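Local coordinates for protein ribonucleoside-diphosphate reductase (PDB 5IM3) that probably reduces ribonucleoside diphosphates to the deoxyribonucleotide precursors of DNA, and binds dATP as an allosteric nucleotide, at residues 260-265 against 269-274; 324-329 against 346-351. One frame throughout, in Å; residues are numbered along the deposited sequence.

Following the chain from the N terminus, contact 1 comes first: the last turns of helix 250-267 meet residues 269-274, which the chain reaches by a tight turn at the end of that helix. The chain then runs through helix 280-286 and helix 297-307 before contact 2 opens on helix 319-330 and closes, after a connection of 16 residues, on the end of helix 337-349. The two contacts stand in series, neither nested nor crossed, with centres about 17 Å apart. Helix 319-330 joins them, since Arg325 within it packs its NE 3.5 Å from OH of Tyr261 in contact 1. Together they tie helices 250-267, 319-330 and 337-349.

Contact 1 of 2, residues 260-265 against 269-274; sequences AYIEKG and ELVDAK
Val271 folds back over the last turns of the helix that carries Tyr261, Ile262 and Gly265, and its two methyl groups divide the work. CG2 rests 3.7 Å from CA of Gly265 and equally close to OH of Tyr261, meeting the phenol obliquely. CG1 lies anti to the backbone N (chi1 174°), which directs it to the aliphatic tip of Ile262, with 4.3 Å between CG1 of Val271 and CD1 of Ile262. The Tyr261 side chain also leaves its backbone with CG anti to N (chi1 165°), bringing the hydroxyl end of the ring to Val271. The valine packs directly against the bare alpha carbon of Gly265, and CB of Val271 lies 3.7 Å from C of Gly265.

The backbone turn is a Schellman motif, with Glu269 at positive phi as its C-prime residue. Leu270 N donates to Gly265 O at 2.8 Å, approaching almost end-on to the carbonyl. Val271 N reaches the same oxygen at 3.0 Å from well above the carbonyl plane, so two amides grip one acceptor. Beyond it, Asp272 OD1 accepts from Lys274 N in an Asx turn, a nearly straight bond at 173°.

Outside the pair, Tyr261 packs on Leu239 of helix 219-239 and on Ile321 and Arg325 of helix 319-330, so that its side chain links helix 250-267 to both helices.

Contact 2 of 2, residues 324-329 against 346-351; sequences MRVAMG and NLLSSF
Val326 and Leu348 meet between two helices of the ribonucleotide reductase all-alpha domain, helix 319-330 and helix 337-349, in a small, wholly apolar and buried contact. The touching is done by one leucine methyl: CD1 of Leu348 lies 3.9 Å from CG1 of Val326 and 4.1 Å from its CB, the two side chains crossing at about a right angle. With CG1 of Val326 anti to the backbone N (chi1 -178°), this branch is the one that comes nearest to the leucine. The same CD1 reaches the backbone beside Ala327, 4.3 Å from its N. Ala327 points its methyl toward the facing helix, where it packs on Phe344 and Tyr345, and its CA is 7.8 Å from that of Leu348.

In the next shell, Phe323 of helix 319-330 and Met633 of helix 620-640 also touch Leu348, while Arg325, the residue just before Val326, forms a salt bridge with Glu317 through NE and donates from NH1 to the carbonyl of Ala363.

Farther out, the leucine's helix closes in a Schellman motif at Phe351, which has positive phi and whose N bonds to O of Leu348. The Phe351 ring packs edge-to-face with Phe295. Just before Phe351, Ser350 OG donates back one turn to Asn346 O at 2.9 Å, lying in the plane of that carbonyl.

Contact 1 of 2, residues 260-265 against 269-274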
loop_
_atom_site.group_PDB
_atom_site.type_symbol
_atom_site.label_atom_id
_atom_site.label_comp_id
_atom_site.label_asym_id
_atom_site.label_seq_id
_atom_site.Cartn_x
_atom_site.Cartn_y
_atom_site.Cartn_z
ATOM N N ALA A 260 -2.717 -65.400 -26.582
ATOM C CA ALA A 260 -4.018 -64.869 -26.978
ATOM C C ALA A 260 -3.975 -63.353 -27.088
ATOM O O ALA A 260 -4.633 -62.766 -27.955
ATOM C CB ALA A 260 -5.091 -65.297 -25.978
ATOM N N TYR A 261 -3.203 -62.701 -26.218
ATOM C CA TYR A 261 -3.113 -61.246 -26.253
ATOM C C TYR A 261 -2.386 -60.777 -27.507
ATOM O O TYR A 261 -2.842 -59.854 -28.192
ATOM C CB TYR A 261 -2.406 -60.737 -24.997
ATOM C CG TYR A 261 -1.954 -59.300 -25.099
ATOM C CD1 TYR A 261 -2.838 -58.257 -24.867
ATOM C CD2 TYR A 261 -0.644 -58.988 -25.429
ATOM C CE1 TYR A 261 -2.429 -56.939 -24.965
ATOM C CE2 TYR A 261 -0.225 -57.675 -25.530
ATOM C CZ TYR A 261 -1.121 -56.656 -25.295
ATOM O OH TYR A 261 -0.707 -55.349 -25.391
ATOM N N ILE A 262 -1.255 -61.408 -27.827
ATOM C CA ILE A 262 -0.477 -60.998 -28.993
ATOM C C ILE A 262 -1.276 -61.206 -30.272
ATOM O O ILE A 262 -1.227 -60.382 -31.192
ATOM C CB ILE A 262 0.861 -61.759 -29.036
ATOM C CG1 ILE A 262 1.709 -61.416 -27.804
ATOM C CG2 ILE A 262 1.619 -61.445 -30.326
ATOM C CD1 ILE A 262 2.148 -59.965 -27.731
ATOM N N GLU A 263 -2.016 -62.312 -30.359
ATOM C CA GLU A 263 -2.769 -62.599 -31.576
ATOM C C GLU A 263 -3.854 -61.556 -31.805
ATOM O O GLU A 263 -4.002 -61.031 -32.915
ATOM C CB GLU A 263 -3.370 -64.004 -31.507
ATOM C CG GLU A 263 -3.954 -64.486 -32.829
ATOM C CD GLU A 263 -4.324 -65.959 -32.810
ATOM O OE1 GLU A 263 -4.204 -66.599 -31.740
ATOM O OE2 GLU A 263 -4.731 -66.483 -33.871
ATOM N N LYS A 264 -4.625 -61.234 -30.761
ATOM C CA LYS A 264 -5.648 -60.203 -30.904
ATOM C C LYS A 264 -5.032 -58.817 -31.028
ATOM O O LYS A 264 -5.579 -57.958 -31.731
ATOM C CB LYS A 264 -6.621 -60.245 -29.722
ATOM C CG LYS A 264 -7.645 -61.374 -29.782
ATOM C CD LYS A 264 -8.518 -61.290 -31.034
ATOM C CE LYS A 264 -9.652 -62.304 -31.006
ATOM N NZ LYS A 264 -10.689 -61.951 -29.997
ATOM N N GLY A 265 -3.898 -58.581 -30.366
ATOM C CA GLY A 265 -3.254 -57.282 -30.465
ATOM C C GLY A 265 -2.804 -56.969 -31.879
ATOM O O GLY A 265 -3.016 -55.863 -32.384
ATOM N N GLU A 269 -4.132 -54.438 -35.056
ATOM C CA GLU A 269 -3.036 -53.518 -35.351
ATOM C C GLU A 269 -2.719 -52.614 -34.161
ATOM O O GLU A 269 -2.260 -51.482 -34.332
ATOM C CB GLU A 269 -3.342 -52.682 -36.597
ATOM C CG GLU A 269 -3.514 -53.513 -37.863
ATOM C CD GLU A 269 -3.692 -52.660 -39.105
ATOM O OE1 GLU A 269 -3.728 -51.419 -38.975
ATOM O OE2 GLU A 269 -3.793 -53.232 -40.210
ATOM N N LEU A 270 -2.958 -53.111 -32.946
ATOM C CA LEU A 270 -2.574 -52.416 -31.724
ATOM C C LEU A 270 -1.226 -52.871 -31.186
ATOM O O LEU A 270 -0.642 -52.172 -30.348
ATOM C CB LEU A 270 -3.640 -52.622 -30.643
ATOM C CG LEU A 270 -5.014 -52.029 -30.966
ATOM C CD1 LEU A 270 -6.057 -52.540 -29.985
ATOM C CD2 LEU A 270 -4.952 -50.507 -30.949
ATOM N N VAL A 271 -0.727 -54.013 -31.651
ATOM C CA VAL A 271 0.571 -54.549 -31.267
ATOM C C VAL A 271 1.350 -54.842 -32.542
ATOM O O VAL A 271 0.781 -55.325 -33.528
ATOM C CB VAL A 271 0.420 -55.825 -30.407
ATOM C CG1 VAL A 271 1.771 -56.467 -30.133
ATOM C CG2 VAL A 271 -0.291 -55.503 -29.097
ATOM N N ASP A 272 2.648 -54.548 -32.527
ATOM C CA ASP A 272 3.488 -54.807 -33.689
ATOM C C ASP A 272 3.535 -56.304 -33.988
ATOM O O ASP A 272 3.824 -57.120 -33.109
ATOM C CB ASP A 272 4.899 -54.265 -33.448
ATOM C CG ASP A 272 5.731 -54.206 -34.719
ATOM O OD1 ASP A 272 5.493 -55.023 -35.637
ATOM O OD2 ASP A 272 6.623 -53.334 -34.798
ATOM N N ALA A 273 3.259 -56.660 -35.245
ATOM C CA ALA A 273 3.208 -58.062 -35.643
ATOM C C ALA A 273 4.542 -58.773 -35.452
ATOM O O ALA A 273 4.559 -60.003 -35.326
ATOM C CB ALA A 273 2.767 -58.175 -37.104
ATOM N N LYS A 274 5.656 -58.036 -35.431
ATOM C CA LYS A 274 6.953 -58.665 -35.197
ATOM C C LYS A 274 6.993 -59.410 -33.868
ATOM O O LYS A 274 7.789 -60.341 -33.708
ATOM C CB LYS A 274 8.067 -57.618 -35.232
ATOM C CG LYS A 274 8.420 -57.118 -36.616
ATOM C CD LYS A 274 9.729 -56.347 -36.594
ATOM C CE LYS A 274 9.994 -55.657 -37.924
ATOM N NZ LYS A 274 10.103 -56.631 -39.048
#

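Contact 2 of 2, residues 324-329 against 346-351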
loop_
_atom_site.group_PDB
_atom_site.type_symbol
_atom_site.label_atom_id
_atom_site.label_comp_id
_atom_site.label_asym_id
_atom_site.label_seq_id
_atom_site.Cartn_x
_atom_site.Cartn_y
_atom_site.Cartn_z
ATOM N N MET A 324 5.622 -57.256 -20.143
ATOM C CA MET A 324 6.238 -58.164 -21.102
ATOM C C MET A 324 6.192 -57.586 -22.513
ATOM O O MET A 324 7.128 -57.782 -23.296
ATOM C CB MET A 324 5.546 -59.530 -21.044
ATOM C CG MET A 324 6.142 -60.587 -21.964
ATOM S SD MET A 324 7.879 -60.948 -21.619
ATOM C CE MET A 324 7.734 -61.878 -20.094
ATOM N N ARG A 325 5.118 -56.865 -22.857
ATOM C CA ARG A 325 5.065 -56.213 -24.163
ATOM C C ARG A 325 6.177 -55.186 -24.305
ATOM O O ARG A 325 6.838 -55.108 -25.344
ATOM C CB ARG A 325 3.713 -55.535 -24.390
ATOM C CG ARG A 325 3.821 -54.366 -25.390
ATOM C CD ARG A 325 2.489 -53.819 -25.830
ATOM N NE ARG A 325 1.817 -53.042 -24.790
ATOM C CZ ARG A 325 2.064 -51.764 -24.515
ATOM N NH1 ARG A 325 2.992 -51.086 -25.181
ATOM N NH2 ARG A 325 1.379 -51.157 -23.557
ATOM N N VAL A 326 6.365 -54.354 -23.280
ATOM C CA VAL A 326 7.402 -53.329 -23.350
ATOM C C VAL A 326 8.768 -53.986 -23.478
ATOM O O VAL A 326 9.604 -53.570 -24.291
ATOM C CB VAL A 326 7.329 -52.405 -22.119
ATOM C CG1 VAL A 326 8.376 -51.299 -22.213
ATOM C CG2 VAL A 326 5.938 -51.811 -21.986
ATOM N N ALA A 327 9.003 -55.036 -22.689
ATOM C CA ALA A 327 10.265 -55.759 -22.758
ATOM C C ALA A 327 10.480 -56.341 -24.149
ATOM O O ALA A 327 11.570 -56.228 -24.719
ATOM C CB ALA A 327 10.287 -56.862 -21.701
ATOM N N MET A 328 9.443 -56.969 -24.710
ATOM C CA MET A 328 9.551 -57.528 -26.055
ATOM C C MET A 328 9.827 -56.433 -27.076
ATOM O O MET A 328 10.721 -56.564 -27.921
ATOM C CB MET A 328 8.267 -58.284 -26.411
ATOM C CG MET A 328 8.057 -59.591 -25.639
ATOM S SD MET A 328 6.373 -60.237 -25.774
ATOM C CE MET A 328 6.368 -60.865 -27.448
ATOM N N GLY A 329 9.069 -55.337 -27.010
ATOM C CA GLY A 329 9.274 -54.243 -27.945
ATOM C C GLY A 329 10.683 -53.693 -27.906
ATOM O O GLY A 329 11.219 -53.276 -28.936
ATOM N N ASN A 346 11.900 -58.656 -16.207
ATOM C CA ASN A 346 12.180 -58.767 -14.780
ATOM C C ASN A 346 12.553 -57.416 -14.186
ATOM O O ASN A 346 12.157 -57.094 -13.060
ATOM C CB ASN A 346 13.298 -59.780 -14.544
ATOM C CG ASN A 346 12.839 -61.210 -14.752
ATOM O OD1 ASN A 346 11.664 -61.532 -14.563
ATOM N ND2 ASN A 346 13.766 -62.077 -15.142
ATOM N N LEU A 347 13.313 -56.608 -14.928
ATOM C CA LEU A 347 13.706 -55.301 -14.417
ATOM C C LEU A 347 12.501 -54.377 -14.279
ATOM O O LEU A 347 12.388 -53.634 -13.296
ATOM C CB LEU A 347 14.757 -54.673 -15.333
ATOM C CG LEU A 347 15.517 -53.495 -14.724
ATOM C CD1 LEU A 347 16.442 -53.976 -13.608
ATOM C CD2 LEU A 347 16.298 -52.742 -15.786
ATOM N N LEU A 348 11.583 -54.417 -15.248
ATOM C CA LEU A 348 10.431 -53.522 -15.237
ATOM C C LEU A 348 9.385 -53.959 -14.215
ATOM O O LEU A 348 8.939 -53.153 -13.392
ATOM C CB LEU A 348 9.813 -53.459 -16.636
ATOM C CG LEU A 348 10.635 -52.748 -17.713
ATOM C CD1 LEU A 348 10.003 -52.955 -19.080
ATOM C CD2 LEU A 348 10.758 -51.262 -17.408
ATOM N N SER A 349 8.986 -55.232 -14.254
ATOM C CA SER A 349 7.911 -55.719 -13.396
ATOM C C SER A 349 8.269 -55.679 -11.914
ATOM O O SER A 349 7.363 -55.678 -11.075
ATOM C CB SER A 349 7.533 -57.148 -13.792
ATOM O OG SER A 349 8.653 -58.012 -13.708
ATOM N N SER A 350 9.556 -55.656 -11.576
ATOM C CA SER A 350 9.992 -55.561 -10.189
ATOM C C SER A 350 10.081 -54.126 -9.691
ATOM O O SER A 350 10.310 -53.917 -8.495
ATOM C CB SER A 350 11.358 -56.226 -10.020
ATOM O OG SER A 350 12.364 -55.472 -10.672
ATOM N N PHE A 351 9.918 -53.142 -10.576
ATOM C CA PHE A 351 10.037 -51.724 -10.256
ATOM C C PHE A 351 11.470 -51.316 -9.931
ATOM O O PHE A 351 11.691 -50.235 -9.375
ATOM C CB PHE A 351 9.119 -51.320 -9.093
ATOM C CG PHE A 351 7.654 -51.613 -9.321
ATOM C CD1 PHE A 351 7.184 -52.033 -10.555
ATOM C CD2 PHE A 351 6.746 -51.456 -8.285
ATOM C CE1 PHE A 351 5.840 -52.296 -10.746
ATOM C CE2 PHE A 351 5.403 -51.719 -8.473
ATOM C CZ PHE A 351 4.950 -52.136 -9.702
#